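Cytoplasmic protein (Cryptococcus neoformans var. grubii serotype A, PDB 7LPO) probably hydrolyses the beta-glucosidic bond of steryl glucosides, acting as a sterylglucosidase of glycoside hydrolase family 5. Local coordinates at residues His56-Phe61 / Leu179-Pro184; Ala175-His180 / Gly200-His205; Tyr716-Asn721 / Ser731-Ile736. One frame throughout, in Å; residues are numbered along the deposited sequence.

Contact 1 of 3, residues His56-Phe61 / Leu179-Pro184; sequences HIREGF and LHCEWP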
loop_
_atom_site.group_PDB
_atom_site.type_symbol
_atom_site.label_atom_id
_atom_site.label_comp_id
_atom_site.label_asym_id
_atom_site.label_seq_id
_atom_site.Cartn_x
_atom_site.Cartn_y
_atom_site.Cartn_z
ATOM N N HIS A 56 -14.094 9.404 10.636
ATOM C CA HIS A 56 -14.387 10.561 11.470
ATOM C C HIS A 56 -15.645 10.416 12.319
ATOM O O HIS A 56 -15.889 11.274 13.171
ATOM C CB HIS A 56 -14.521 11.832 10.616
ATOM C CG HIS A 56 -15.590 11.765 9.570
ATOM N ND1 HIS A 56 -15.421 11.095 8.376
ATOM C CD2 HIS A 56 -16.826 12.318 9.519
ATOM C CE1 HIS A 56 -16.506 11.237 7.636
ATOM N NE2 HIS A 56 -17.379 11.964 8.312
ATOM N N ILE A 57 -16.435 9.362 12.127
ATOM C CA ILE A 57 -17.725 9.244 12.807
ATOM C C ILE A 57 -17.602 8.258 13.967
ATOM O O ILE A 57 -17.321 7.079 13.772
ATOM C CB ILE A 57 -18.838 8.824 11.836
ATOM C CG1 ILE A 57 -19.337 10.083 11.121
ATOM C CG2 ILE A 57 -19.956 8.171 12.596
ATOM C CD1 ILE A 57 -20.186 9.812 9.920
ATOM N N ARG A 58 -17.850 8.759 15.174
ATOM C CA ARG A 58 -17.731 7.911 16.353
ATOM C C ARG A 58 -18.991 7.091 16.602
ATOM O O ARG A 58 -18.908 5.974 17.130
ATOM C CB ARG A 58 -17.427 8.762 17.584
ATOM C CG ARG A 58 -17.257 7.905 18.815
ATOM C CD ARG A 58 -16.491 8.568 19.962
ATOM N NE ARG A 58 -16.135 7.522 20.921
ATOM C CZ ARG A 58 -16.799 7.268 22.044
ATOM N NH1 ARG A 58 -17.843 8.011 22.387
ATOM N NH2 ARG A 58 -16.407 6.274 22.833
ATOM N N GLU A 59 -20.159 7.614 16.239
ATOM C CA GLU A 59 -21.397 6.892 16.495
ATOM C C GLU A 59 -21.412 5.561 15.749
ATOM O O GLU A 59 -21.164 5.508 14.539
ATOM C CB GLU A 59 -22.596 7.740 16.084
ATOM C CG GLU A 59 -23.928 7.085 16.367
ATOM C CD GLU A 59 -25.095 8.017 16.121
ATOM O OE1 GLU A 59 -25.159 9.079 16.783
ATOM O OE2 GLU A 59 -25.944 7.691 15.265
ATOM N N GLY A 60 -21.703 4.480 16.484
ATOM C CA GLY A 60 -21.756 3.147 15.919
ATOM C C GLY A 60 -20.411 2.472 15.724
ATOM O O GLY A 60 -20.381 1.268 15.434
ATOM N N PHE A 61 -19.305 3.204 15.903
ATOM C CA PHE A 61 -17.969 2.681 15.629
ATOM C C PHE A 61 -17.661 1.467 16.494
ATOM O O PHE A 61 -17.314 0.394 15.986
ATOM C CB PHE A 61 -16.950 3.807 15.853
ATOM C CG PHE A 61 -15.509 3.395 15.686
ATOM C CD1 PHE A 61 -14.978 3.170 14.432
ATOM C CD2 PHE A 61 -14.682 3.271 16.789
ATOM C CE1 PHE A 61 -13.643 2.810 14.284
ATOM C CE2 PHE A 61 -13.361 2.916 16.649
ATOM C CZ PHE A 61 -12.834 2.688 15.398
ATOM N N LEU A 179 -7.165 7.813 17.608
ATOM C CA LEU A 179 -8.251 7.482 16.701
ATOM C C LEU A 179 -8.844 8.770 16.152
ATOM O O LEU A 179 -9.124 9.702 16.913
ATOM C CB LEU A 179 -9.337 6.684 17.421
ATOM C CG LEU A 179 -9.099 5.193 17.635
ATOM C CD1 LEU A 179 -7.704 4.905 18.121
ATOM C CD2 LEU A 179 -10.145 4.675 18.629
ATOM N N HIS A 180 -9.057 8.807 14.840
ATOM C CA HIS A 180 -9.637 9.990 14.221
ATOM C C HIS A 180 -10.954 10.383 14.886
ATOM O O HIS A 180 -11.201 11.565 15.159
ATOM C CB HIS A 180 -9.846 9.724 12.735
ATOM C CG HIS A 180 -10.207 10.944 11.957
ATOM N ND1 HIS A 180 -10.598 10.895 10.636
ATOM C CD2 HIS A 180 -10.226 12.251 12.309
ATOM C CE1 HIS A 180 -10.846 12.121 10.210
ATOM N NE2 HIS A 180 -10.624 12.963 11.204
ATOM N N CYS A 181 -11.811 9.409 15.164
ATOM C CA CYS A 181 -13.131 9.722 15.697
ATOM C C CYS A 181 -13.116 10.093 17.178
ATOM O O CYS A 181 -14.144 10.550 17.685
ATOM C CB CYS A 181 -14.081 8.543 15.468
ATOM S SG CYS A 181 -13.778 7.122 16.533
ATOM N N GLU A 182 -11.986 9.929 17.878
ATOM C CA GLU A 182 -11.870 10.345 19.272
ATOM C C GLU A 182 -10.778 11.394 19.445
ATOM O O GLU A 182 -10.157 11.487 20.506
ATOM C CB GLU A 182 -11.612 9.143 20.182
ATOM C CG GLU A 182 -12.708 8.075 20.108
ATOM C CD GLU A 182 -12.602 7.001 21.194
ATOM O OE1 GLU A 182 -11.546 6.903 21.854
ATOM O OE2 GLU A 182 -13.584 6.247 21.384
ATOM N N TRP A 183 -10.520 12.176 18.403
ATOM C CA TRP A 183 -9.529 13.242 18.483
ATOM C C TRP A 183 -10.227 14.583 18.629
ATOM O O TRP A 183 -11.169 14.852 17.875
ATOM C CB TRP A 183 -8.647 13.268 17.232
ATOM C CG TRP A 183 -7.704 14.424 17.264
ATOM C CD1 TRP A 183 -7.977 15.721 16.927
ATOM C CD2 TRP A 183 -6.339 14.396 17.689
ATOM N NE1 TRP A 183 -6.863 16.503 17.124
ATOM C CE2 TRP A 183 -5.841 15.709 17.580
ATOM C CE3 TRP A 183 -5.489 13.388 18.154
ATOM C CZ2 TRP A 183 -4.536 16.038 17.916
ATOM C CZ3 TRP A 183 -4.192 13.715 18.481
ATOM C CH2 TRP A 183 -3.725 15.029 18.357
ATOM N N PRO A 184 -9.794 15.470 19.543
ATOM C CA PRO A 184 -8.666 15.306 20.474
ATOM C C PRO A 184 -9.043 14.545 21.737
ATOM O O PRO A 184 -8.189 14.226 22.556
ATOM C CB PRO A 184 -8.276 16.751 20.812
ATOM C CG PRO A 184 -9.576 17.509 20.732
ATOM C CD PRO A 184 -10.443 16.789 19.692
HETATM O O HOH W 1 -16.205 11.594 16.014
#

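Contact 2 of 3, residues Ala175-His180 / Gly200-His205; sequences AAAYLH and GTNYTH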
loop_
_atom_site.group_PDB
_atom_site.type_symbol
_atom_site.label_atom_id
_atom_site.label_comp_id
_atom_site.label_asym_id
_atom_site.label_seq_id
_atom_site.Cartn_x
_atom_site.Cartn_y
_atom_site.Cartn_z
ATOM N N ALA A 175 -3.233 7.614 25.518
ATOM C CA ALA A 175 -2.457 7.949 24.333
ATOM C C ALA A 175 -1.804 6.709 23.726
ATOM O O ALA A 175 -0.771 6.797 23.061
ATOM C CB ALA A 175 -1.401 9.009 24.657
ATOM N N ALA A 176 -2.394 5.538 23.959
ATOM C CA ALA A 176 -1.872 4.309 23.377
ATOM C C ALA A 176 -2.159 4.233 21.886
ATOM O O ALA A 176 -1.466 3.513 21.170
ATOM C CB ALA A 176 -2.470 3.101 24.099
ATOM N N ALA A 177 -3.169 4.952 21.415
ATOM C CA ALA A 177 -3.440 5.118 19.996
ATOM C C ALA A 177 -4.254 6.391 19.827
ATOM O O ALA A 177 -5.021 6.772 20.719
ATOM C CB ALA A 177 -4.195 3.921 19.412
ATOM N N TYR A 178 -4.084 7.046 18.676
ATOM C CA TYR A 178 -4.884 8.209 18.312
ATOM C C TYR A 178 -5.887 7.764 17.258
ATOM O O TYR A 178 -5.501 7.378 16.149
ATOM C CB TYR A 178 -4.022 9.354 17.789
ATOM C CG TYR A 178 -3.149 9.993 18.829
ATOM C CD1 TYR A 178 -3.641 10.278 20.100
ATOM C CD2 TYR A 178 -1.821 10.312 18.546
ATOM C CE1 TYR A 178 -2.839 10.851 21.064
ATOM C CE2 TYR A 178 -1.012 10.902 19.500
ATOM C CZ TYR A 178 -1.528 11.168 20.753
ATOM O OH TYR A 178 -0.737 11.755 21.708
ATOM N N LEU A 179 -7.165 7.813 17.608
ATOM C CA LEU A 179 -8.251 7.482 16.701
ATOM C C LEU A 179 -8.844 8.770 16.152
ATOM O O LEU A 179 -9.124 9.702 16.913
ATOM C CB LEU A 179 -9.337 6.684 17.421
ATOM C CG LEU A 179 -9.099 5.193 17.635
ATOM C CD1 LEU A 179 -7.704 4.905 18.121
ATOM C CD2 LEU A 179 -10.145 4.675 18.629
ATOM N N HIS A 180 -9.057 8.807 14.840
ATOM C CA HIS A 180 -9.637 9.990 14.221
ATOM C C HIS A 180 -10.954 10.383 14.886
ATOM O O HIS A 180 -11.201 11.565 15.159
ATOM C CB HIS A 180 -9.846 9.724 12.735
ATOM C CG HIS A 180 -10.207 10.944 11.957
ATOM N ND1 HIS A 180 -10.598 10.895 10.636
ATOM C CD2 HIS A 180 -10.226 12.251 12.309
ATOM C CE1 HIS A 180 -10.846 12.121 10.210
ATOM N NE2 HIS A 180 -10.624 12.963 11.204
ATOM N N GLY A 200 -0.075 7.843 11.165
ATOM C CA GLY A 200 1.067 6.963 11.002
ATOM C C GLY A 200 1.911 6.823 12.254
ATOM O O GLY A 200 2.598 5.806 12.425
ATOM N N THR A 201 1.878 7.820 13.140
ATOM C CA THR A 201 2.610 7.736 14.403
ATOM C C THR A 201 2.051 6.671 15.342
ATOM O O THR A 201 2.699 6.337 16.346
ATOM C CB THR A 201 2.611 9.096 15.130
ATOM O OG1 THR A 201 1.294 9.421 15.606
ATOM C CG2 THR A 201 3.107 10.200 14.205
ATOM N N ASN A 202 0.863 6.137 15.055
ATOM C CA ASN A 202 0.339 5.059 15.882
ATOM C C ASN A 202 1.289 3.872 15.907
ATOM O O ASN A 202 1.346 3.154 16.905
ATOM C CB ASN A 202 -1.054 4.661 15.394
ATOM C CG ASN A 202 -2.138 5.618 15.905
ATOM O OD1 ASN A 202 -2.221 5.895 17.094
ATOM N ND2 ASN A 202 -2.941 6.137 15.007
ATOM N N TYR A 203 2.091 3.683 14.856
ATOM C CA TYR A 203 3.065 2.589 14.865
ATOM C C TYR A 203 4.055 2.706 16.019
ATOM O O TYR A 203 4.629 1.695 16.441
ATOM C CB TYR A 203 3.856 2.529 13.552
ATOM C CG TYR A 203 3.106 1.931 12.384
ATOM C CD1 TYR A 203 2.676 0.599 12.401
ATOM C CD2 TYR A 203 2.839 2.689 11.258
ATOM C CE1 TYR A 203 1.987 0.049 11.329
ATOM C CE2 TYR A 203 2.161 2.153 10.180
ATOM C CZ TYR A 203 1.723 0.839 10.219
ATOM O OH TYR A 203 1.031 0.328 9.135
ATOM N N THR A 204 4.269 3.912 16.536
ATOM C CA THR A 204 5.210 4.146 17.623
ATOM C C THR A 204 4.503 4.646 18.877
ATOM O O THR A 204 5.101 5.346 19.695
ATOM C CB THR A 204 6.310 5.126 17.197
ATOM O OG1 THR A 204 5.747 6.359 16.740
ATOM C CG2 THR A 204 7.155 4.534 16.062
ATOM N N HIS A 205 3.234 4.290 19.042
ATOM C CA HIS A 205 2.553 4.413 20.321
ATOM C C HIS A 205 2.280 3.022 20.881
ATOM O O HIS A 205 2.439 2.006 20.200
ATOM C CB HIS A 205 1.260 5.209 20.177
ATOM C CG HIS A 205 1.464 6.688 20.074
ATOM N ND1 HIS A 205 2.116 7.272 19.014
ATOM C CD2 HIS A 205 1.089 7.705 20.888
ATOM C CE1 HIS A 205 2.127 8.584 19.167
ATOM N NE2 HIS A 205 1.510 8.873 20.297
HETATM O O HOH W 2 -0.825 2.490 18.681
#

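Contact 3 of 3, residues Tyr716-Asn721 / Ser731-Ile736; sequences YAASLN and SLDVTI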
loop_
_atom_site.group_PDB
_atom_site.type_symbol
_atom_site.label_atom_id
_atom_site.label_comp_id
_atom_site.label_asym_id
_atom_site.label_seq_id
_atom_site.Cartn_x
_atom_site.Cartn_y
_atom_site.Cartn_z
ATOM N N TYR A 716 -3.726 12.718 -26.681
ATOM C CA TYR A 716 -3.469 12.573 -28.106
ATOM C C TYR A 716 -4.732 12.606 -28.961
ATOM O O TYR A 716 -4.641 12.447 -30.182
ATOM C CB TYR A 716 -2.705 11.267 -28.355
ATOM C CG TYR A 716 -1.323 11.225 -27.720
ATOM C CD1 TYR A 716 -0.308 12.063 -28.162
ATOM C CD2 TYR A 716 -1.038 10.352 -26.685
ATOM C CE1 TYR A 716 0.952 12.031 -27.589
ATOM C CE2 TYR A 716 0.226 10.303 -26.111
ATOM C CZ TYR A 716 1.215 11.150 -26.563
ATOM O OH TYR A 716 2.466 11.113 -25.996
ATOM N N ALA A 717 -5.899 12.817 -28.369
ATOM C CA ALA A 717 -7.115 12.879 -29.163
ATOM C C ALA A 717 -7.105 14.107 -30.072
ATOM O O ALA A 717 -6.485 15.133 -29.772
ATOM C CB ALA A 717 -8.345 12.917 -28.256
ATOM N N ALA A 718 -7.799 13.990 -31.204
ATOM C CA ALA A 718 -7.991 15.150 -32.067
ATOM C C ALA A 718 -8.742 16.252 -31.332
ATOM O O ALA A 718 -8.358 17.426 -31.391
ATOM C CB ALA A 718 -8.745 14.744 -33.333
ATOM N N SER A 719 -9.803 15.887 -30.612
ATOM C CA SER A 719 -10.585 16.844 -29.845
ATOM C C SER A 719 -11.268 16.108 -28.704
ATOM O O SER A 719 -11.578 14.922 -28.818
ATOM C CB SER A 719 -11.622 17.548 -30.726
ATOM O OG SER A 719 -12.580 18.203 -29.925
ATOM N N LEU A 720 -11.508 16.820 -27.603
ATOM C CA LEU A 720 -12.097 16.223 -26.409
ATOM C C LEU A 720 -13.439 16.847 -26.039
ATOM O O LEU A 720 -13.853 16.772 -24.874
ATOM C CB LEU A 720 -11.129 16.338 -25.231
ATOM C CG LEU A 720 -9.884 15.453 -25.240
ATOM C CD1 LEU A 720 -9.085 15.692 -23.964
ATOM C CD2 LEU A 720 -10.226 13.995 -25.388
ATOM N N ASN A 721 -14.136 17.466 -26.985
ATOM C CA ASN A 721 -15.441 18.025 -26.681
ATOM C C ASN A 721 -16.442 16.915 -26.392
ATOM O O ASN A 721 -16.508 15.911 -27.117
ATOM C CB ASN A 721 -15.930 18.895 -27.831
ATOM C CG ASN A 721 -15.624 20.364 -27.617
ATOM O OD1 ASN A 721 -16.528 21.204 -27.610
ATOM N ND2 ASN A 721 -14.346 20.682 -27.426
ATOM N N SER A 731 -10.695 10.008 -31.450
ATOM C CA SER A 731 -9.748 9.496 -32.428
ATOM C C SER A 731 -8.394 10.162 -32.220
ATOM O O SER A 731 -8.313 11.368 -31.955
ATOM C CB SER A 731 -10.269 9.730 -33.854
ATOM O OG SER A 731 -9.242 9.629 -34.817
ATOM N N LEU A 732 -7.339 9.358 -32.332
ATOM C CA LEU A 732 -5.984 9.864 -32.180
ATOM C C LEU A 732 -5.579 10.691 -33.394
ATOM O O LEU A 732 -5.882 10.344 -34.540
ATOM C CB LEU A 732 -4.997 8.718 -31.996
ATOM C CG LEU A 732 -5.057 7.925 -30.692
ATOM C CD1 LEU A 732 -4.035 6.778 -30.748
ATOM C CD2 LEU A 732 -4.795 8.784 -29.503
ATOM N N ASP A 733 -4.891 11.794 -33.131
ATOM C CA ASP A 733 -4.329 12.670 -34.163
ATOM C C ASP A 733 -2.860 12.871 -33.798
ATOM O O ASP A 733 -2.503 13.859 -33.153
ATOM C CB ASP A 733 -5.095 14.002 -34.247
ATOM C CG ASP A 733 -4.673 14.847 -35.451
ATOM O OD1 ASP A 733 -3.974 14.313 -36.335
ATOM O OD2 ASP A 733 -5.041 16.041 -35.519
ATOM N N VAL A 734 -2.008 11.929 -34.212
ATOM C CA VAL A 734 -0.614 11.903 -33.785
ATOM C C VAL A 734 0.311 11.728 -34.982
ATOM O O VAL A 734 -0.080 11.237 -36.043
ATOM C CB VAL A 734 -0.331 10.772 -32.769
ATOM C CG1 VAL A 734 -1.109 10.961 -31.477
ATOM C CG2 VAL A 734 -0.657 9.405 -33.391
ATOM N N THR A 735 1.570 12.113 -34.772
ATOM C CA THR A 735 2.674 11.826 -35.677
ATOM C C THR A 735 3.594 10.818 -35.000
ATOM O O THR A 735 3.937 10.986 -33.828
ATOM C CB THR A 735 3.444 13.102 -36.026
ATOM O OG1 THR A 735 2.658 13.906 -36.921
ATOM C CG2 THR A 735 4.781 12.752 -36.691
ATOM N N ILE A 736 3.983 9.776 -35.730
ATOM C CA ILE A 736 4.771 8.674 -35.191
ATOM C C ILE A 736 6.051 8.530 -36.005
ATOM O O ILE A 736 6.009 8.513 -37.240
ATOM C CB ILE A 736 3.975 7.357 -35.205
ATOM C CG1 ILE A 736 2.739 7.471 -34.297
ATOM C CG2 ILE A 736 4.865 6.200 -34.788
ATOM C CD1 ILE A 736 1.719 6.381 -34.518
HETATM O O HOH W 3 -11.110 13.201 -30.800
#

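Contact 1 of 3, residues His56-Phe61 / Leu179-Pro184
Cys181 is the residue most enclosed by this contact, wedged between the backbone of His56-Arg58 and the ring of Phe61. The two segments run closest at His56 and Cys181, whose CA atoms are 4.5 Å apart. Cys181 CB lies 3.8 Å from Ile57 C. With chi1 at 73°, SG lies between the backbone N and the carbonyl carbon of its own residue and reaches over one face of the Phe61 ring, 4.2 Å from its centroid: a sulfur-aromatic contact.

Arg58 approaches on another flank. Its CB and CD pass the Cys181 carbonyl oxygen, and the extended chain carries the guanidinium to Glu182. Arg58 NE meets Glu182 OE2 at 2.9 Å with an N-H...O angle of 146°, forming a salt bridge; a second bond from Arg58 NH2 to the same oxygen, at 3.2 Å, is weak. The planes of the two groups stand 59° apart, so the ion pair is not the flat, two-pronged kind. Trp62 NE1 also donates to OE2, while OE1 binds Thr172 OG1, and together these partners fix the rotation of the carboxylate.

His56 meets His180. His56 CB sits over one face of the His180 ring, 3.7 Å from His180 CE1, in a CH-pi contact, and the His56 ring stacks on Trp581. His180 is held by Ser55 OG at ND1 and by the Pro191 carbonyl at NE2. A water donates to both His56 O and Cys181 O, bridging the two backbones.

The segments belong to the connections that follow strands 35-43 and 137-143, which is consistent with loop-to-loop packing at the C-terminal end of the strands of a (beta/alpha)8 barrel, as in family 5 enzymes.

Contact 2 of 3, residues Ala175-His180 / Gly200-His205
Asn202 reads the backbone of Tyr178 with both ends of its amide, a side-chain-to-main-chain pairing inside the long loop between helices 159-163 and 206-221 of the TIM barrel. Tyr178 N donates to Asn202 OD1 at 2.7 Å, and the 169° angle at hydrogen makes this nearly straight; the donor lies in the carbonyl plane, on a lone pair. In return Asn202 ND2 gives a 3.1 Å bond to Tyr178 O, tilted somewhat from both planes. Two bonds to one residue fix the rotation of the amide. A weak bond from Asn202 ND2 to Trp199 O adds to these. The Asn202 chi1 of -80° sets CG beside its own backbone N, from where the amide reaches across to 175-180.

His205, the N-cap residue of helix 206-221, fills the other half of the contact. Its CB packs on Ala176 O, His205 CD2 points in the ring plane at Ala175 O, 3.0 Å away, and His205 NE2 lies 3.3 Å from Tyr178 CE2. His205 NE2 also makes a weak hydrogen bond to Pro295 O. The two rings meet obliquely. Tyr178 in turn packs edge-to-face with Trp183 and touches Ile331 of strand 322-331. A water donates to Ala176 O and Asn202 O, joining the backbones.

The histidine is positioned by the 3-10 turn before it: His205 ND1 bonds to Thr201 O at 2.9 Å, reaching that oxygen from the opposite face of its carbonyl plane to Thr204 N.

Contact 3 of 3, residues Tyr716-Asn721 / Ser731-Ile736
An isolated antiparallel beta bridge joins the chain leaving helix 713-716 to the residues leading into strand 734-738, in the family 5 C-terminal domain. The bridge is a non-hydrogen-bonded pair, Ala717 with Leu732, whose CA atoms lie 4.4 Å apart. Flanking it are the two bonds such a pair requires: Asp733 N to Tyr716 O at 3.0 Å and Ala718 N to Ser731 O at 2.8 Å, with angles at hydrogen of 174° and 161°. The same oxygens draw in CA-H groups, from Leu732 and Ala717 respectively. Ala717 alone takes an extended conformation between Tyr716 and Ala718, which accords with a single bridge and no longer pairing.

Side chains add to the backbone pairing. Two methyl groups touch Tyr716 CB, Leu732 CD2 at 3.4 Å and Val734 CG1 at 3.5 Å, from directions about a right angle apart. Val734 CG1 also approaches the start of the Tyr716 ring, 3.6 Å from Tyr716 CD1, and the two side chains cross at about a right angle. A chi1 of -64° sets Tyr716 CG anti to the carbonyl carbon and carries the ring away from 731-736, where OH hydrogen-bonds to Thr687 O. Ala718 and Asp733 pack CB to CB at 3.8 Å on the more exposed flank. Farther along, one water accepts from both Ser719 N and Ser731 N, so the two segments stay connected by solvent beyond the bridge.

Strand 734-738 is the outermost member, on this side, of a four-stranded antiparallel sheet and pairs with strand 761-770. Tyr716 and Val734 both rest on Val768 of that neighbour, while Arg770 donates to the carbonyls of Ala717 and Ala718, binding the end of helix 713-716 to the sheet.

How the contacts relate
From the N terminus, contact 1 opens after strand 35-43 and closes 118 residues later, tying that strand's following loop to the one after strand 137-143. Contact 2 is then a local closure, folding 175-180 onto 200-205 across 19 intervening residues without helix or strand. The two neither nest nor stay apart: they touch and share Leu179 and His180, so contact 2 opens where contact 1 closes. Together they link three loop segments, 56-61, 175-184 and 200-205, on one part of the barrel. Contact 3 follows in series within the C-terminal domain, its centre about 48 Å from that of contact 1, and closes a short partly unmodelled loop before strand 734-738.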